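PDB 2EW2: 2-dehydropantoate 2-reductase, putative from Enterococcus faecalis, which probably catalyses the NADPH-dependent reduction of 2-dehydropantoate (ketopantoate) to (R)-pantoate, a step on the route to pantothenate. Local coordinates for residues Gln85-Met90 and Leu111-Val116; Ala89-Ile94 and Lys119-Glu124; Leu107-Gly112 and Trp189-Val194. All blocks are in the same frame, centred on the assembly; numbering follows the deposited sequence. Where two conformers were deposited one is given.

Interaction 1: residues Gln85-Met90 and Leu111-Val116; sequences QQLDAM and LGHEDV
Val116 and Asp88 meet backbone to methyl. CG1 of Val116 lies 3.7 Å from CA of Asp88 and is nearly as close to its CB. This branch of the valine does most of the touching. CG1 is anti to the backbone N of Val116 (chi1 160°), which sends it across to helix 84-94.

The same CG1 also meets Leu87. The distance from Leu87 CD2 to Val116 CG1 is 4.0 Å, and the two side chains lie aslant to each other. Leu87 holds its CG anti to its own N (chi1 -171°). This carries the branch off the helix toward residues 111-116, where the CD2 methyl meets both Val116 and His113. Leu87 CD2 stands 3.9 Å from CB of His113, and the leucine and histidine side chains run at about a right angle. CB is the nearest histidine atom; toward the imidazole itself the methyl comes in obliquely. Within the loop, the carbonyl O of Leu111 stands over one face of the His113 ring, 4.0 Å above its plane. NE2 of His113 is hydrogen-bonded to the backbone O of Asn109, which helps fix the turn of the ring.

Asp88 meets Val116 mainly through CA and CB, though Asp88 OD1 also comes within 3.9 Å of Val116 CG1. That oxygen is engaged by a salt bridge to Lys119 and a probable hydrogen bond with Tyr120. No hydrogen bond joins the two segments, and the contact is apolar packing. Leu87 and His113 are buried, while Asp88 and Val116 are partly exposed.

The contact packs the short helix 114-117, which follows strand 103-106, against helix 84-94, which follows the neighbouring parallel strand 77-80. Such packing of helices beside adjacent parallel strands is typical of a Rossmann-type nucleotide-binding domain.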
ATOM      1  N   GLN B  85      -0.265  19.362 -14.243  1.00 27.05           N
ATOM      2  CA  GLN B  85      -0.737  20.101 -13.071  1.00 27.64           C
ATOM      3  C   GLN B  85      -1.473  21.392 -13.445  1.00 27.10           C
ATOM      4  O   GLN B  85      -2.239  21.923 -12.646  1.00 27.21           O
ATOM      5  CB  GLN B  85       0.455  20.430 -12.147  1.00 28.15           C
ATOM      6  CG  GLN B  85       1.090  19.216 -11.438  1.00 29.34           C
ATOM      7  CD  GLN B  85       2.073  18.392 -12.302  1.00 32.37           C
ATOM      8  OE1 GLN B  85       2.301  18.672 -13.484  1.00 30.97           O
ATOM      9  NE2 GLN B  85       2.661  17.361 -11.688  1.00 33.60           N
ATOM     10  N   GLN B  86      -1.227  21.902 -14.650  1.00 26.74           N
ATOM     11  CA  GLN B  86      -1.856  23.137 -15.112  1.00 27.12           C
ATOM     12  C   GLN B  86      -2.763  22.955 -16.339  1.00 26.11           C
ATOM     13  O   GLN B  86      -3.353  23.924 -16.830  1.00 25.17           O
ATOM     14  CB  GLN B  86      -0.783  24.174 -15.417  1.00 28.38           C
ATOM     15  CG  GLN B  86      -0.078  24.699 -14.169  1.00 33.22           C
ATOM     16  CD  GLN B  86       1.398  24.937 -14.397  1.00 40.17           C
ATOM     17  OE1 GLN B  86       1.837  25.223 -15.524  1.00 42.96           O
ATOM     18  NE2 GLN B  86       2.188  24.819 -13.323  1.00 43.71           N
ATOM     19  N   LEU B  87      -2.866  21.721 -16.823  1.00 25.06           N
ATOM     20  CA  LEU B  87      -3.613  21.412 -18.032  1.00 24.71           C
ATOM     21  C   LEU B  87      -5.089  21.772 -17.919  1.00 24.78           C
ATOM     22  O   LEU B  87      -5.671  22.331 -18.848  1.00 24.48           O
ATOM     23  CB  LEU B  87      -3.480  19.920 -18.379  1.00 24.91           C
ATOM     24  CG  LEU B  87      -4.027  19.464 -19.736  1.00 23.35           C
ATOM     25  CD1 LEU B  87      -3.138  19.997 -20.883  1.00 23.11           C
ATOM     26  CD2 LEU B  87      -4.148  17.947 -19.756  1.00 24.75           C
ATOM     27  N   ASP B  88      -5.708  21.427 -16.794  1.00 24.90           N
ATOM     28  CA  ASP B  88      -7.126  21.675 -16.662  1.00 25.86           C
ATOM     29  C   ASP B  88      -7.423  23.171 -16.690  1.00 25.60           C
ATOM     30  O   ASP B  88      -8.302  23.605 -17.418  1.00 25.48           O
ATOM     31  CB  ASP B  88      -7.708  21.006 -15.416  1.00 26.57           C
ATOM     32  CG  ASP B  88      -9.184  21.296 -15.247  1.00 28.90           C
ATOM     33  OD1 ASP B  88     -10.007  20.560 -15.813  1.00 30.68           O
ATOM     34  OD2 ASP B  88      -9.519  22.274 -14.554  1.00 33.80           O
ATOM     35  N   ALA B  89      -6.662  23.954 -15.928  1.00 25.65           N
ATOM     36  CA  ALA B  89      -6.861  25.401 -15.876  1.00 25.25           C
ATOM     37  C   ALA B  89      -6.547  26.067 -17.216  1.00 24.84           C
ATOM     38  O   ALA B  89      -7.221  27.010 -17.609  1.00 24.39           O
ATOM     39  CB  ALA B  89      -6.018  26.012 -14.767  1.00 25.95           C
HETATM   40  N   MSE B  90      -5.534  25.561 -17.919  1.00 24.03           N
HETATM   41  CA  MSE B  90      -5.207  26.028 -19.259  1.00 23.59           C
HETATM   42  C   MSE B  90      -6.352  25.784 -20.253  1.00 23.33           C
HETATM   43  O   MSE B  90      -6.714  26.677 -21.024  1.00 22.98           O
HETATM   44  CB  MSE B  90      -3.915  25.361 -19.766  1.00 23.82           C
HETATM   45  CG  MSE B  90      -3.684  25.492 -21.270  1.00 26.89           C
HETATM   46 SE   MSE B  90      -3.234  27.334 -21.829  0.85 35.79          SE
HETATM   47  CE  MSE B  90      -1.347  27.482 -21.109  1.00 29.62           C
ATOM     48  N   LEU B 111      -0.134   9.499 -18.437  1.00 25.87           N
ATOM     49  CA  LEU B 111      -1.336   8.759 -18.726  1.00 25.35           C
ATOM     50  C   LEU B 111      -2.611   9.543 -18.386  1.00 24.43           C
ATOM     51  O   LEU B 111      -2.667  10.249 -17.376  1.00 24.43           O
ATOM     52  CB  LEU B 111      -1.280   7.490 -17.858  1.00 25.21           C
ATOM     53  CG  LEU B 111      -2.321   6.404 -18.031  1.00 26.37           C
ATOM     54  CD1 LEU B 111      -2.188   5.809 -19.439  1.00 24.76           C
ATOM     55  CD2 LEU B 111      -2.125   5.346 -16.939  1.00 25.49           C
ATOM     56  N   GLY B 112      -3.632   9.409 -19.228  1.00 23.47           N
ATOM     57  CA  GLY B 112      -4.991   9.839 -18.868  1.00 23.25           C
ATOM     58  C   GLY B 112      -5.401  11.291 -19.092  1.00 22.42           C
ATOM     59  O   GLY B 112      -6.447  11.710 -18.627  1.00 21.61           O
ATOM     60  N   HIS B 113      -4.585  12.054 -19.809  1.00 22.23           N
ATOM     61  CA  HIS B 113      -4.861  13.480 -20.024  1.00 22.66           C
ATOM     62  C   HIS B 113      -6.096  13.741 -20.857  1.00 22.79           C
ATOM     63  O   HIS B 113      -6.732  14.796 -20.713  1.00 22.41           O
ATOM     64  CB  HIS B 113      -3.642  14.177 -20.627  1.00 22.35           C
ATOM     65  CG  HIS B 113      -2.389  13.922 -19.858  1.00 22.13           C
ATOM     66  ND1 HIS B 113      -2.268  14.232 -18.522  1.00 21.10           N
ATOM     67  CD2 HIS B 113      -1.203  13.384 -20.232  1.00 21.68           C
ATOM     68  CE1 HIS B 113      -1.059  13.901 -18.107  1.00 23.19           C
ATOM     69  NE2 HIS B 113      -0.393  13.384 -19.126  1.00 22.28           N
ATOM     70  N   GLU B 114      -6.453  12.774 -21.702  1.00 23.51           N
ATOM     71  CA  GLU B 114      -7.716  12.820 -22.449  1.00 24.42           C
ATOM     72  C   GLU B 114      -8.933  13.035 -21.541  1.00 24.60           C
ATOM     73  O   GLU B 114      -9.930  13.609 -21.968  1.00 24.36           O
ATOM     74  CB  GLU B 114      -7.903  11.549 -23.312  1.00 25.35           C
ATOM     75  CG  GLU B 114      -7.935  10.206 -22.542  1.00 27.25           C
ATOM     76  CD  GLU B 114      -6.549   9.645 -22.198  1.00 31.49           C
ATOM     77  OE1 GLU B 114      -5.522  10.296 -22.509  1.00 33.85           O
ATOM     78  OE2 GLU B 114      -6.475   8.540 -21.601  1.00 32.97           O
ATOM     79  N   ASP B 115      -8.849  12.594 -20.286  1.00 24.51           N
ATOM     80  CA  ASP B 115      -9.980  12.724 -19.373  1.00 24.48           C
ATOM     81  C   ASP B 115     -10.179  14.173 -18.940  1.00 23.83           C
ATOM     82  O   ASP B 115     -11.289  14.594 -18.690  1.00 24.23           O
ATOM     83  CB  ASP B 115      -9.815  11.807 -18.161  1.00 25.11           C
ATOM     84  CG  ASP B 115      -9.729  10.325 -18.555  1.00 27.18           C
ATOM     85  OD1 ASP B 115     -10.273   9.951 -19.625  1.00 31.40           O
ATOM     86  OD2 ASP B 115      -9.117   9.533 -17.805  1.00 28.34           O
ATOM     87  N   VAL B 116      -9.100  14.940 -18.864  1.00 23.30           N
ATOM     88  CA  VAL B 116      -9.222  16.377 -18.617  1.00 22.97           C
ATOM     89  C   VAL B 116      -9.673  17.073 -19.906  1.00 22.71           C
ATOM     90  O   VAL B 116     -10.601  17.890 -19.895  1.00 22.05           O
ATOM     91  CB  VAL B 116      -7.880  16.991 -18.116  1.00 23.20           C
ATOM     92  CG1 VAL B 116      -7.858  18.497 -18.320  1.00 23.72           C
ATOM     93  CG2 VAL B 116      -7.641  16.663 -16.643  1.00 23.02           C
TER

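Interaction 2: residues Ala89-Ile94 and Lys119-Glu124; sequences AMFKAI and KYVPKE
Tyr120 lays one face of its ring against the backbone of helix 84-94, at Phe91 and Lys92. C of Phe91 and N of Lys92 both sit over the centre of the ring, with Lys92 N 3.8 Å above its plane. The closest approach is CB of Phe91 to CD1 of Tyr120, at 3.4 Å. The ring lies between the helix backbone and CB of the preceding Lys119, which covers the opposite face.

Phe91 touches Tyr120 through its CB, while its ring leads away. Phe91 CD2 still stays 4.3 Å from CG2 of Val121, which comes in obliquely. Ile94 CD1 stands over one face of this ring, and Ile78 and Ala80 of strand 77-80 also touch Phe91.

Lys92 lends its carbon chain. Its CA is 3.7 Å from CE2 of Tyr120, and its CB is equally near the hydroxyl. CG is anti to the backbone N (chi1 -166°) and the chain beyond is extended, which carries the amino group away from the loop.

The two segments share no hydrogen bond. The Tyr120 hydroxyl and Lys119 NZ both go to Asp88 OD1. The chemistry implies a loop pinned at its polar end by one carboxylate oxygen, while the packing itself is apolar.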
ATOM      1  N   ALA B  89      -6.662  23.954 -15.928  1.00 25.65           N
ATOM      2  CA  ALA B  89      -6.861  25.401 -15.876  1.00 25.25           C
ATOM      3  C   ALA B  89      -6.547  26.067 -17.216  1.00 24.84           C
ATOM      4  O   ALA B  89      -7.221  27.010 -17.609  1.00 24.39           O
ATOM      5  CB  ALA B  89      -6.018  26.012 -14.767  1.00 25.95           C
HETATM    6  N   MSE B  90      -5.534  25.561 -17.919  1.00 24.03           N
HETATM    7  CA  MSE B  90      -5.207  26.028 -19.259  1.00 23.59           C
HETATM    8  C   MSE B  90      -6.352  25.784 -20.253  1.00 23.33           C
HETATM    9  O   MSE B  90      -6.714  26.677 -21.024  1.00 22.98           O
HETATM   10  CB  MSE B  90      -3.915  25.361 -19.766  1.00 23.82           C
HETATM   11  CG  MSE B  90      -3.684  25.492 -21.270  1.00 26.89           C
HETATM   12 SE   MSE B  90      -3.234  27.334 -21.829  0.85 35.79          SE
HETATM   13  CE  MSE B  90      -1.347  27.482 -21.109  1.00 29.62           C
ATOM     14  N   PHE B  91      -6.933  24.590 -20.238  1.00 22.82           N
ATOM     15  CA  PHE B  91      -7.989  24.312 -21.203  1.00 22.71           C
ATOM     16  C   PHE B  91      -9.312  25.003 -20.886  1.00 23.16           C
ATOM     17  O   PHE B  91     -10.012  25.448 -21.795  1.00 22.56           O
ATOM     18  CB  PHE B  91      -8.092  22.826 -21.553  1.00 22.12           C
ATOM     19  CG  PHE B  91      -7.137  22.430 -22.659  1.00 23.08           C
ATOM     20  CD1 PHE B  91      -5.771  22.314 -22.407  1.00 22.01           C
ATOM     21  CD2 PHE B  91      -7.594  22.271 -23.968  1.00 22.48           C
ATOM     22  CE1 PHE B  91      -4.872  21.995 -23.441  1.00 22.91           C
ATOM     23  CE2 PHE B  91      -6.714  21.956 -24.995  1.00 23.13           C
ATOM     24  CZ  PHE B  91      -5.354  21.822 -24.733  1.00 22.88           C
ATOM     25  N   LYS B  92      -9.610  25.154 -19.598  1.00 23.39           N
ATOM     26  CA  LYS B  92     -10.756  25.947 -19.197  1.00 23.82           C
ATOM     27  C   LYS B  92     -10.625  27.375 -19.734  1.00 24.06           C
ATOM     28  O   LYS B  92     -11.584  27.925 -20.263  1.00 24.56           O
ATOM     29  CB  LYS B  92     -10.931  25.970 -17.684  1.00 24.05           C
ATOM     30  CG  LYS B  92     -12.310  26.516 -17.286  1.00 25.83           C
ATOM     31  CD  LYS B  92     -12.523  26.533 -15.801  1.00 31.74           C
ATOM     32  CE  LYS B  92     -13.931  27.071 -15.507  1.00 35.54           C
ATOM     33  NZ  LYS B  92     -14.034  27.559 -14.091  1.00 39.78           N
ATOM     34  N   ALA B  93      -9.436  27.961 -19.608  1.00 23.69           N
ATOM     35  CA  ALA B  93      -9.185  29.327 -20.072  1.00 23.69           C
ATOM     36  C   ALA B  93      -9.255  29.515 -21.588  1.00 23.97           C
ATOM     37  O   ALA B  93      -9.648  30.589 -22.067  1.00 23.76           O
ATOM     38  CB  ALA B  93      -7.831  29.816 -19.546  1.00 24.19           C
ATOM     39  N   ILE B  94      -8.852  28.496 -22.354  1.00 23.47           N
ATOM     40  CA  ILE B  94      -8.812  28.653 -23.814  1.00 23.38           C
ATOM     41  C   ILE B  94     -10.052  28.141 -24.539  1.00 22.65           C
ATOM     42  O   ILE B  94     -10.137  28.254 -25.750  1.00 22.48           O
ATOM     43  CB  ILE B  94      -7.501  28.114 -24.440  1.00 23.77           C
ATOM     44  CG1 ILE B  94      -7.409  26.592 -24.317  1.00 22.43           C
ATOM     45  CG2 ILE B  94      -6.307  28.776 -23.769  1.00 24.50           C
ATOM     46  CD1 ILE B  94      -6.107  26.032 -24.999  1.00 23.68           C
ATOM     47  N   LYS B 119     -13.347  17.358 -21.264  1.00 27.96           N
ATOM     48  CA  LYS B 119     -14.225  18.349 -20.655  1.00 28.06           C
ATOM     49  C   LYS B 119     -14.380  19.590 -21.530  1.00 28.23           C
ATOM     50  O   LYS B 119     -15.370  20.311 -21.418  1.00 27.96           O
ATOM     51  CB  LYS B 119     -13.678  18.764 -19.291  1.00 28.68           C
ATOM     52  CG  LYS B 119     -13.640  17.649 -18.260  1.00 29.68           C
ATOM     53  CD  LYS B 119     -13.689  18.237 -16.860  1.00 33.33           C
ATOM     54  CE  LYS B 119     -12.347  18.732 -16.420  1.00 33.78           C
ATOM     55  NZ  LYS B 119     -12.464  19.500 -15.139  1.00 36.42           N
ATOM     56  N   TYR B 120     -13.394  19.832 -22.398  1.00 27.58           N
ATOM     57  CA  TYR B 120     -13.273  21.096 -23.111  1.00 27.97           C
ATOM     58  C   TYR B 120     -13.311  20.935 -24.624  1.00 27.75           C
ATOM     59  O   TYR B 120     -13.716  21.847 -25.335  1.00 27.86           O
ATOM     60  CB  TYR B 120     -11.992  21.818 -22.668  1.00 27.40           C
ATOM     61  CG  TYR B 120     -11.932  21.985 -21.167  1.00 28.89           C
ATOM     62  CD1 TYR B 120     -10.959  21.339 -20.406  1.00 26.37           C
ATOM     63  CD2 TYR B 120     -12.892  22.744 -20.500  1.00 28.14           C
ATOM     64  CE1 TYR B 120     -10.909  21.496 -19.018  1.00 27.83           C
ATOM     65  CE2 TYR B 120     -12.872  22.879 -19.116  1.00 28.37           C
ATOM     66  CZ  TYR B 120     -11.872  22.259 -18.385  1.00 28.35           C
ATOM     67  OH  TYR B 120     -11.840  22.417 -17.013  1.00 29.98           O
ATOM     68  N   VAL B 121     -12.886  19.765 -25.096  1.00 27.91           N
ATOM     69  CA  VAL B 121     -12.803  19.440 -26.512  1.00 28.32           C
ATOM     70  C   VAL B 121     -13.634  18.181 -26.692  1.00 28.17           C
ATOM     71  O   VAL B 121     -13.578  17.288 -25.837  1.00 28.00           O
ATOM     72  CB  VAL B 121     -11.319  19.166 -26.946  1.00 28.36           C
ATOM     73  CG1 VAL B 121     -11.218  18.851 -28.432  1.00 28.76           C
ATOM     74  CG2 VAL B 121     -10.395  20.360 -26.598  1.00 28.63           C
ATOM     75  N   PRO B 122     -14.407  18.084 -27.794  1.00 28.03           N
ATOM     76  CA  PRO B 122     -15.178  16.861 -27.990  1.00 27.67           C
ATOM     77  C   PRO B 122     -14.266  15.629 -27.943  1.00 27.60           C
ATOM     78  O   PRO B 122     -13.190  15.648 -28.537  1.00 26.74           O
ATOM     79  CB  PRO B 122     -15.746  17.030 -29.407  1.00 28.26           C
ATOM     80  CG  PRO B 122     -15.773  18.507 -29.638  1.00 27.73           C
ATOM     81  CD  PRO B 122     -14.599  19.047 -28.903  1.00 28.56           C
ATOM     82  N   LYS B 123     -14.694  14.569 -27.255  0.50 27.47           N
ATOM     83  CA  LYS B 123     -13.859  13.361 -27.076  0.50 27.37           C
ATOM     84  C   LYS B 123     -13.413  12.736 -28.400  0.50 26.78           C
ATOM     85  O   LYS B 123     -12.337  12.140 -28.479  0.50 26.67           O
ATOM     86  CB  LYS B 123     -14.573  12.320 -26.189  0.50 27.78           C
ATOM     87  CG  LYS B 123     -13.701  11.126 -25.746  0.50 28.18           C
ATOM     88  CD  LYS B 123     -14.504  10.075 -24.935  0.50 28.23           C
ATOM     89  CE  LYS B 123     -13.572   9.108 -24.178  0.50 28.06           C
ATOM     90  NZ  LYS B 123     -14.279   8.290 -23.147  0.50 30.03           N
ATOM     91  N   GLU B 124     -14.226  12.906 -29.444  1.00 26.17           N
ATOM     92  CA  GLU B 124     -13.926  12.348 -30.773  1.00 24.96           C
ATOM     93  C   GLU B 124     -12.743  13.037 -31.461  1.00 23.00           C
ATOM     94  O   GLU B 124     -12.167  12.500 -32.426  1.00 22.01           O
ATOM     95  CB  GLU B 124     -15.166  12.475 -31.683  1.00 25.51           C
ATOM     96  CG  GLU B 124     -16.388  11.673 -31.234  1.00 29.88           C
ATOM     97  CD  GLU B 124     -17.259  12.403 -30.228  1.00 33.80           C
ATOM     98  OE1 GLU B 124     -17.033  13.614 -29.965  1.00 34.30           O
ATOM     99  OE2 GLU B 124     -18.183  11.750 -29.701  1.00 37.07           O
TER

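Interaction 3: residues Leu107-Gly112 and Trp189-Val194; sequences LLNGLG and WRKACV
A water molecule is held by two donors, Gly110 N and Lys191 NZ. The water O accepts from Gly110 N and from Lys191 NZ, each at 2.7 Å. It bridges the loop after strand 103-106 of the Rossmann-type domain to helix 184-195 of the helical C-terminal domain, the two-domain plan of the ketopantoate reductase family. Lys191 runs nearly straight from its backbone and bends only at the end (chi4 -84°), where NZ meets the water. Asn109 OD1 stays 4.0 Å from Lys191 NZ, so no direct bond forms there.

The apolar half of the contact belongs to Leu111, Trp189 and Ala192, all buried. Leu111 points toward the helix, and its CG is anti to the backbone N (chi1 -173°). One methyl, CD2, lies 3.8 Å from CB of Ala192. It also reaches the indole at CZ3. The leucine and tryptophan side chains cross at about a right angle.

Val285 of helix 282-292 also packs on Leu111, while helix 218-235 touches Trp189 through Val232 and Ala233. The leucine thus inserts among helices of the C-terminal domain. Its other methyl makes a CH-pi contact: CD1 sits 3.7 Å from the centroid of the Trp189 six-membered ring, 13° off the ring normal.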
ATOM      1  N   LEU B 107       0.587  16.271 -26.283  1.00 20.53           N
ATOM      2  CA  LEU B 107       1.983  15.835 -26.325  1.00 20.94           C
ATOM      3  C   LEU B 107       2.612  15.613 -24.950  1.00 21.67           C
ATOM      4  O   LEU B 107       3.813  15.400 -24.854  1.00 22.12           O
ATOM      5  CB  LEU B 107       2.843  16.798 -27.147  1.00 20.32           C
ATOM      6  CG  LEU B 107       2.443  16.932 -28.624  1.00 20.36           C
ATOM      7  CD1 LEU B 107       3.424  17.850 -29.337  1.00 18.46           C
ATOM      8  CD2 LEU B 107       2.425  15.579 -29.285  1.00 18.05           C
ATOM      9  N   LEU B 108       1.795  15.630 -23.906  1.00 22.27           N
ATOM     10  CA  LEU B 108       2.280  15.480 -22.533  1.00 23.74           C
ATOM     11  C   LEU B 108       2.809  14.083 -22.263  1.00 24.94           C
ATOM     12  O   LEU B 108       2.331  13.119 -22.832  1.00 24.85           O
ATOM     13  CB  LEU B 108       1.156  15.756 -21.539  1.00 23.05           C
ATOM     14  CG  LEU B 108       0.913  17.185 -21.032  1.00 23.69           C
ATOM     15  CD1 LEU B 108       0.531  18.177 -22.137  1.00 25.08           C
ATOM     16  CD2 LEU B 108      -0.169  17.138 -19.953  1.00 22.86           C
ATOM     17  N   ASN B 109       3.795  13.996 -21.380  1.00 26.56           N
ATOM     18  CA  ASN B 109       4.168  12.718 -20.795  1.00 28.57           C
ATOM     19  C   ASN B 109       3.066  12.236 -19.880  1.00 28.69           C
ATOM     20  O   ASN B 109       2.354  13.034 -19.240  1.00 29.20           O
ATOM     21  CB  ASN B 109       5.469  12.842 -20.001  1.00 29.07           C
ATOM     22  CG  ASN B 109       6.654  13.098 -20.885  1.00 31.89           C
ATOM     23  OD1 ASN B 109       6.891  12.360 -21.839  1.00 35.99           O
ATOM     24  ND2 ASN B 109       7.412  14.146 -20.580  1.00 35.38           N
ATOM     25  N   GLY B 110       2.922  10.921 -19.820  1.00 28.88           N
ATOM     26  CA  GLY B 110       2.057  10.312 -18.835  1.00 28.06           C
ATOM     27  C   GLY B 110       0.683   9.979 -19.355  1.00 26.98           C
ATOM     28  O   GLY B 110       0.354  10.215 -20.517  1.00 28.15           O
ATOM     29  N   LEU B 111      -0.134   9.499 -18.437  1.00 25.87           N
ATOM     30  CA  LEU B 111      -1.336   8.759 -18.726  1.00 25.35           C
ATOM     31  C   LEU B 111      -2.611   9.543 -18.386  1.00 24.43           C
ATOM     32  O   LEU B 111      -2.667  10.249 -17.376  1.00 24.43           O
ATOM     33  CB  LEU B 111      -1.280   7.490 -17.858  1.00 25.21           C
ATOM     34  CG  LEU B 111      -2.321   6.404 -18.031  1.00 26.37           C
ATOM     35  CD1 LEU B 111      -2.188   5.809 -19.439  1.00 24.76           C
ATOM     36  CD2 LEU B 111      -2.125   5.346 -16.939  1.00 25.49           C
ATOM     37  N   GLY B 112      -3.632   9.409 -19.228  1.00 23.47           N
ATOM     38  CA  GLY B 112      -4.991   9.839 -18.868  1.00 23.25           C
ATOM     39  C   GLY B 112      -5.401  11.291 -19.092  1.00 22.42           C
ATOM     40  O   GLY B 112      -6.447  11.710 -18.627  1.00 21.61           O
ATOM     41  N   TRP B 189       0.668   3.603 -22.394  1.00 20.08           N
ATOM     42  CA  TRP B 189       0.166   2.696 -21.358  1.00 20.28           C
ATOM     43  C   TRP B 189       1.274   1.791 -20.830  1.00 20.62           C
ATOM     44  O   TRP B 189       1.388   1.588 -19.619  1.00 20.73           O
ATOM     45  CB  TRP B 189      -0.964   1.829 -21.903  1.00 19.52           C
ATOM     46  CG  TRP B 189      -2.326   2.400 -21.691  1.00 19.52           C
ATOM     47  CD1 TRP B 189      -3.137   3.001 -22.636  1.00 19.99           C
ATOM     48  CD2 TRP B 189      -3.047   2.437 -20.459  1.00 19.94           C
ATOM     49  NE1 TRP B 189      -4.321   3.399 -22.053  1.00 19.46           N
ATOM     50  CE2 TRP B 189      -4.297   3.058 -20.721  1.00 18.87           C
ATOM     51  CE3 TRP B 189      -2.762   1.998 -19.149  1.00 19.19           C
ATOM     52  CZ2 TRP B 189      -5.266   3.251 -19.719  1.00 18.94           C
ATOM     53  CZ3 TRP B 189      -3.733   2.196 -18.146  1.00 19.75           C
ATOM     54  CH2 TRP B 189      -4.968   2.821 -18.445  1.00 18.73           C
ATOM     55  N   ARG B 190       2.065   1.229 -21.743  1.00 21.07           N
ATOM     56  CA  ARG B 190       3.191   0.376 -21.365  1.00 21.56           C
ATOM     57  C   ARG B 190       4.218   1.120 -20.510  1.00 21.61           C
ATOM     58  O   ARG B 190       4.737   0.569 -19.527  1.00 21.22           O
ATOM     59  CB  ARG B 190       3.853  -0.252 -22.590  1.00 21.68           C
ATOM     60  CG  ARG B 190       5.062  -1.118 -22.229  1.00 23.20           C
ATOM     61  CD  ARG B 190       5.597  -1.813 -23.454  1.00 26.32           C
ATOM     62  NE  ARG B 190       6.885  -2.467 -23.246  1.00 28.69           N
ATOM     63  CZ  ARG B 190       8.051  -1.826 -23.124  1.00 31.89           C
ATOM     64  NH1 ARG B 190       8.110  -0.496 -23.126  1.00 33.12           N
ATOM     65  NH2 ARG B 190       9.167  -2.518 -22.982  1.00 33.50           N
ATOM     66  N   LYS B 191       4.502   2.368 -20.884  1.00 21.69           N
ATOM     67  CA  LYS B 191       5.446   3.197 -20.146  1.00 22.47           C
ATOM     68  C   LYS B 191       4.915   3.541 -18.746  1.00 21.83           C
ATOM     69  O   LYS B 191       5.660   3.506 -17.760  1.00 20.66           O
ATOM     70  CB  LYS B 191       5.740   4.471 -20.939  1.00 23.31           C
ATOM     71  CG  LYS B 191       6.685   5.463 -20.285  1.00 26.00           C
ATOM     72  CD  LYS B 191       7.110   6.488 -21.344  1.00 31.56           C
ATOM     73  CE  LYS B 191       7.848   7.661 -20.756  1.00 34.04           C
ATOM     74  NZ  LYS B 191       6.877   8.681 -20.249  1.00 40.00           N
ATOM     75  N   ALA B 192       3.628   3.873 -18.672  1.00 21.74           N
ATOM     76  CA  ALA B 192       2.994   4.228 -17.401  1.00 22.77           C
ATOM     77  C   ALA B 192       2.979   3.010 -16.477  1.00 23.06           C
ATOM     78  O   ALA B 192       3.172   3.142 -15.287  1.00 23.43           O
ATOM     79  CB  ALA B 192       1.575   4.759 -17.625  1.00 22.14           C
ATOM     80  N   CYS B 193       2.755   1.840 -17.063  1.00 24.26           N
ATOM     81  CA  CYS B 193       2.811   0.574 -16.353  1.00 24.66           C
ATOM     82  C   CYS B 193       4.179   0.356 -15.697  1.00 24.00           C
ATOM     83  O   CYS B 193       4.259   0.106 -14.506  1.00 23.38           O
ATOM     84  CB  CYS B 193       2.427  -0.576 -17.289  1.00 24.64           C
ATOM     85  SG  CYS B 193       1.980  -2.003 -16.390  1.00 27.86           S
ATOM     86  N   VAL B 194       5.253   0.514 -16.468  1.00 23.83           N
ATOM     87  CA  VAL B 194       6.608   0.442 -15.927  1.00 23.23           C
ATOM     88  C   VAL B 194       6.809   1.471 -14.823  1.00 22.91           C
ATOM     89  O   VAL B 194       7.308   1.143 -13.726  1.00 23.09           O
ATOM     90  CB  VAL B 194       7.663   0.644 -17.044  1.00 23.35           C
ATOM     91  CG1 VAL B 194       9.057   0.859 -16.450  1.00 24.10           C
ATOM     92  CG2 VAL B 194       7.639  -0.545 -18.006  1.00 23.53           C
TER
HETATM   93  O   HOH W   1       4.334   9.119 -21.180  1.00 30.47           O

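Interactions 1 and 2 share helix 84-94 and have centres 9 Å apart. They touch directly through the carboxylate of Asp88, which belongs to interaction 1 and faces the loop of interaction 2. Interaction 3 begins on the loop that runs into interaction 1, sharing Leu111 and Gly112 with it. Their centres are 13 Å apart, and Leu108 packs on both Leu87 and His113. Interactions 2 and 3 do not touch; their centres are 20 Å apart. Along the chain come helix 84-94, then residues 107-112, 111-116 and 119-124, and much later 189-194. Interactions 1 and 2 thus lie inside the Rossmann-type domain, whereas interaction 3 ties that domain to the helical C-terminal one.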